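Local coordinates for protein N-acetylmuramoyl-L-alanine amidase (Peptoclostridium difficile, PDB 4RN7) that probably hydrolyses, as a zinc-dependent amidase, the bond between N-acetylmuramic acid and L-alanine in cell-wall peptidoglycan, at residues K29-Q34 with I81-E86; D76-I81 with M142-I147. One frame throughout, in Å; residues are numbered along the deposited sequence. Where two conformers were deposited one is given.

Contact 1 of 2, residues K29-Q34 with I81-E86. With ZN (zinc ion), chain B.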
# COMPACT_ATOMS: atom_id res chain seq x y z
N LYS A 29 -5.32 -2.36 -10.87
CA LYS A 29 -4.54 -1.15 -11.14
C LYS A 29 -5.34 0.12 -10.84
O LYS A 29 -4.79 1.09 -10.33
CB LYS A 29 -4.01 -1.12 -12.58
CG LYS A 29 -5.10 -1.08 -13.67
CD LYS A 29 -4.50 -0.64 -15.02
CE LYS A 29 -5.59 -0.47 -16.08
NZ LYS A 29 -5.06 -0.04 -17.41
N ASP A 30 -6.63 0.10 -11.15
CA ASP A 30 -7.45 1.30 -11.04
C ASP A 30 -7.83 1.54 -9.58
O ASP A 30 -7.84 2.68 -9.10
CB ASP A 30 -8.71 1.18 -11.88
CG ASP A 30 -8.43 1.20 -13.36
OD1 ASP A 30 -7.52 1.94 -13.80
OD2 ASP A 30 -9.13 0.47 -14.09
N LEU A 31 -8.14 0.46 -8.88
CA LEU A 31 -8.52 0.57 -7.48
C LEU A 31 -7.31 0.94 -6.62
O LEU A 31 -7.42 1.73 -5.67
CB LEU A 31 -9.15 -0.75 -7.02
CG LEU A 31 -10.40 -1.07 -7.83
CD1 LEU A 31 -10.86 -2.53 -7.65
CD2 LEU A 31 -11.52 -0.12 -7.43
N ASN A 32 -6.15 0.40 -6.96
CA ASN A 32 -4.92 0.80 -6.29
C ASN A 32 -4.69 2.31 -6.38
O ASN A 32 -4.31 2.94 -5.39
CB ASN A 32 -3.71 0.10 -6.93
CG ASN A 32 -3.62 -1.37 -6.56
OD1 ASN A 32 -4.34 -1.88 -5.68
ND2 ASN A 32 -2.72 -2.08 -7.26
N LEU A 33 -4.89 2.87 -7.57
CA LEU A 33 -4.69 4.31 -7.79
C LEU A 33 -5.70 5.11 -6.95
O LEU A 33 -5.33 6.13 -6.38
CB LEU A 33 -4.81 4.65 -9.27
CG LEU A 33 -4.47 6.08 -9.66
CD1 LEU A 33 -3.01 6.36 -9.28
CD2 LEU A 33 -4.66 6.27 -11.16
N GLN A 34 -6.94 4.62 -6.85
CA GLN A 34 -7.96 5.33 -6.09
C GLN A 34 -7.58 5.39 -4.62
O GLN A 34 -7.65 6.45 -4.00
CB GLN A 34 -9.33 4.66 -6.24
CG GLN A 34 -9.94 4.81 -7.62
CD GLN A 34 -11.25 4.04 -7.76
OE1 GLN A 34 -11.78 3.52 -6.79
NE2 GLN A 34 -11.76 3.95 -8.98
N ILE A 81 0.71 0.03 -2.59
CA ILE A 81 -0.71 -0.29 -2.41
C ILE A 81 -1.14 -1.30 -3.46
O ILE A 81 -1.08 -1.01 -4.65
CB ILE A 81 -1.56 0.98 -2.56
CG1 ILE A 81 -1.21 2.00 -1.46
CG2 ILE A 81 -3.05 0.64 -2.52
CD1 ILE A 81 -1.52 1.49 -0.04
N HIS A 82 -1.56 -2.49 -3.02
CA HIS A 82 -1.98 -3.55 -3.93
C HIS A 82 -3.28 -4.17 -3.41
O HIS A 82 -3.71 -3.82 -2.32
CB HIS A 82 -0.93 -4.66 -3.99
CG HIS A 82 0.21 -4.37 -4.91
ND1 HIS A 82 0.40 -5.07 -6.08
CD2 HIS A 82 1.23 -3.48 -4.84
CE1 HIS A 82 1.48 -4.62 -6.69
NE2 HIS A 82 2.01 -3.66 -5.96
N LEU A 83 -3.90 -5.04 -4.20
CA LEU A 83 -5.02 -5.85 -3.72
C LEU A 83 -4.61 -7.30 -3.86
O LEU A 83 -3.87 -7.68 -4.77
CB LEU A 83 -6.30 -5.61 -4.53
CG LEU A 83 -6.78 -4.16 -4.63
CD1 LEU A 83 -8.01 -4.06 -5.54
CD2 LEU A 83 -7.11 -3.63 -3.24
N ASN A 84 -5.08 -8.13 -2.94
CA ASN A 84 -4.68 -9.51 -2.96
C ASN A 84 -5.51 -10.31 -3.96
O ASN A 84 -6.57 -9.85 -4.45
CB ASN A 84 -4.82 -10.10 -1.55
CG ASN A 84 -3.68 -11.03 -1.19
OD1 ASN A 84 -3.17 -11.75 -2.04
ND2 ASN A 84 -3.26 -11.01 0.07
N ALA A 85 -5.04 -11.51 -4.27
CA ALA A 85 -5.77 -12.40 -5.16
C ALA A 85 -5.48 -13.84 -4.79
O ALA A 85 -4.33 -14.18 -4.47
CB ALA A 85 -5.37 -12.15 -6.61
N GLU A 86 -6.51 -14.67 -4.82
CA GLU A 86 -6.35 -16.12 -4.75
C GLU A 86 -6.24 -16.65 -6.17
O GLU A 86 -7.09 -16.35 -7.01
CB GLU A 86 -7.58 -16.75 -4.12
CG GLU A 86 -7.55 -16.92 -2.62
CD GLU A 86 -8.80 -17.63 -2.12
OE1 GLU A 86 -9.89 -17.03 -2.17
OE2 GLU A 86 -8.70 -18.80 -1.70
ZN ZN B . -0.81 -6.44 -7.08

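Contact 2 of 2, residues D76-I81 with M142-I147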
# COMPACT_ATOMS: atom_id res chain seq x y z
N ASP A 76 11.69 8.58 3.23
CA ASP A 76 11.91 7.97 4.54
C ASP A 76 11.15 6.65 4.70
O ASP A 76 11.60 5.74 5.41
CB ASP A 76 11.51 8.94 5.66
CG ASP A 76 12.36 10.19 5.66
OD1 ASP A 76 13.49 10.14 6.18
OD2 ASP A 76 11.90 11.22 5.13
N VAL A 77 9.99 6.58 4.05
CA VAL A 77 9.09 5.43 4.11
C VAL A 77 8.57 5.16 2.69
O VAL A 77 8.28 6.11 1.96
CB VAL A 77 7.90 5.75 5.05
CG1 VAL A 77 6.69 4.88 4.75
CG2 VAL A 77 8.31 5.61 6.51
N LEU A 78 8.42 3.88 2.31
CA LEU A 78 7.74 3.53 1.06
C LEU A 78 6.50 2.72 1.40
O LEU A 78 6.57 1.76 2.19
CB LEU A 78 8.67 2.71 0.15
CG LEU A 78 8.13 2.22 -1.21
CD1 LEU A 78 9.29 1.99 -2.14
CD2 LEU A 78 7.34 0.92 -1.08
N VAL A 79 5.36 3.10 0.84
CA VAL A 79 4.13 2.30 1.00
C VAL A 79 3.60 1.95 -0.38
O VAL A 79 3.24 2.86 -1.17
CB VAL A 79 3.05 3.03 1.82
CG1 VAL A 79 1.81 2.13 2.01
CG2 VAL A 79 3.60 3.44 3.18
N SER A 80 3.59 0.66 -0.68
CA SER A 80 3.04 0.19 -1.95
C SER A 80 1.61 -0.28 -1.68
O SER A 80 1.35 -0.92 -0.65
CB SER A 80 3.87 -0.97 -2.50
OG SER A 80 3.42 -1.36 -3.79
N ILE A 81 0.71 0.03 -2.59
CA ILE A 81 -0.71 -0.29 -2.41
C ILE A 81 -1.14 -1.30 -3.46
O ILE A 81 -1.08 -1.01 -4.65
CB ILE A 81 -1.56 0.98 -2.56
CG1 ILE A 81 -1.21 2.00 -1.46
CG2 ILE A 81 -3.05 0.64 -2.52
CD1 ILE A 81 -1.52 1.49 -0.04
N MSE A 142 14.93 2.27 1.89
CA MSE A 142 14.38 2.79 3.12
C MSE A 142 13.34 1.81 3.63
O MSE A 142 12.99 0.88 2.89
CB MSE A 142 13.76 4.18 2.89
CG MSE A 142 12.45 4.21 2.12
SE MSE A 142 12.49 3.75 0.22
CE MSE A 142 13.82 5.03 -0.40
N PRO A 143 12.87 1.99 4.88
CA PRO A 143 11.76 1.15 5.34
C PRO A 143 10.60 1.14 4.34
O PRO A 143 10.13 2.21 3.93
CB PRO A 143 11.35 1.81 6.66
CG PRO A 143 12.65 2.34 7.20
CD PRO A 143 13.41 2.82 5.97
N ALA A 144 10.17 -0.06 3.95
CA ALA A 144 9.24 -0.24 2.85
C ALA A 144 8.23 -1.34 3.17
O ALA A 144 8.61 -2.42 3.64
CB ALA A 144 10.00 -0.59 1.57
N ILE A 145 6.96 -1.07 2.89
CA ILE A 145 5.91 -2.07 3.07
C ILE A 145 5.01 -2.11 1.84
O ILE A 145 4.98 -1.16 1.05
CB ILE A 145 5.04 -1.80 4.33
CG1 ILE A 145 4.31 -0.45 4.22
CG2 ILE A 145 5.90 -1.88 5.60
CD1 ILE A 145 3.30 -0.19 5.34
N LEU A 146 4.30 -3.23 1.67
CA LEU A 146 3.31 -3.35 0.61
C LEU A 146 2.06 -3.83 1.31
O LEU A 146 2.08 -4.86 1.97
CB LEU A 146 3.75 -4.36 -0.47
CG LEU A 146 2.79 -4.60 -1.65
CD1 LEU A 146 3.57 -4.98 -2.90
CD2 LEU A 146 1.75 -5.69 -1.33
N ILE A 147 0.98 -3.06 1.17
CA ILE A 147 -0.27 -3.44 1.80
C ILE A 147 -1.18 -4.10 0.79
O ILE A 147 -1.50 -3.49 -0.24
CB ILE A 147 -1.00 -2.23 2.39
CG1 ILE A 147 -0.03 -1.38 3.23
CG2 ILE A 147 -2.16 -2.69 3.29
CD1 ILE A 147 -0.57 -0.01 3.61

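Contact 1 of 2, residues K29-Q34 with I81-E86
Asn32 lays its carboxamide against the backbone of Ile81 and His82, where helix 28-44 packs on strand 77-84 of the Amidase_3 catalytic domain, the alpha/beta fold of zinc amidases, built on a mixed sheet. This is the tight part of the contact. Asn32 CG sits 3.2 Å from Ile81 O, and its OD1 comes within 3.4 Å of His82 CA and 3.5 Å of Leu83 CG. With CG anti to the carbonyl carbon (chi1 -73°), the amide swings out from the helix to the strand. No hydrogen bond crosses here: ND2 meets Ile81 O at a poor angle and bonds instead to Gly11 O, so the buried amide links the helix to the loop after strand 4-10. Next to it Leu31 and Leu83 cross at about a right angle, Leu31 CB lying 3.8 Å from Leu83 CD1, with Ile161 of helix 155-161 touching both leucines.

The other side is looser. Lys29 and Leu33 turn away from the strand and are partly exposed, while Asn84 to Glu86 lead off from the helix. Lys29 NZ is nevertheless held, by a salt bridge to Asp58 OD2 and a hydrogen bond to Gly14 O.

The CB of His82 is directed away from 29-34, and its ring reaches the zinc ion. His12 and Glu28, at the start of the same helix, complete the protein ligands, and Glu28 OE2 additionally accepts a hydrogen bond from Leu83 N; His82 ND1 binds the zinc ion at 2.1 Å.

Contact 2 of 2, residues D76-I81 with M142-I147
Ser80 O is gripped twice from the neighbouring strand: Ile147 N donates a hydrogen bond of 2.8 Å to it, and Leu146 CA makes a CA-H...O contact with the same oxygen. It belongs to a parallel beta ladder between strands 77-84 and 144-151, the two middle strands of the six-stranded mixed sheet of this amidase fold. The bonds alternate as a parallel pair requires: Leu78 N to Pro143 O, Ile145 N to Leu78 O, Ser80 N to Ile145 O, then Ile147 N to Ser80 O. All four are short and fairly straight, with N-H...O angles from 156° to 169°.

Val79, Ile145, Ile81 and Ile147 share one face of the sheet; helix 107-122 covers Ile145 and Ile147, and Ile174 of helix 164-185 also touches Ile147. The packing is closest where Val79 CG1 meets Ile147 CD1 at 3.6 Å, the two side chains meeting at a slant. Val79 and Ile145 instead run alongside each other in the same direction; Ile145 CG1 lies between its own backbone N and carbonyl carbon (chi1 62°), which brings it to 4.1 Å from Val79 CG2.

On the opposite face Leu78 CB rests 3.8 Å from Ala144 CB. Met142, a selenomethionine, bends at both chi2 and chi3, setting its SE 4.0 Å from Leu78 CB. Further along, Ser80 OG hydrogen-bonds to Asp9 OD2 of strand 4-10, joining a third strand. This end of the ladder approaches the metal site, the nearest side-chain atom of Leu146 lying about 6 Å from the zinc ion. Leu146 CD1 lies 3.7 Å from Ser80 OG.

How the contacts relate
From the N terminus, the chain passes through strand 4-10 and enters helix 28-44, then runs through strand 49-53 and helix 63-72 before strand 77-84 returns to that helix; contact 1 closes this loop of 46 residues. Contact 2 starts inside it, at residues 76-81, and closes 60 residues later at 142-147, after strands 95-99 and 126-131 and helix 107-122. The two loops therefore cross, sharing Ile81. One strand serves both: contact 2 pairs its first half within the sheet, and contact 1 sets its second half against the helix. They meet at His82, whose N probably hydrogen-bonds to Ile147 O at 3.0 Å.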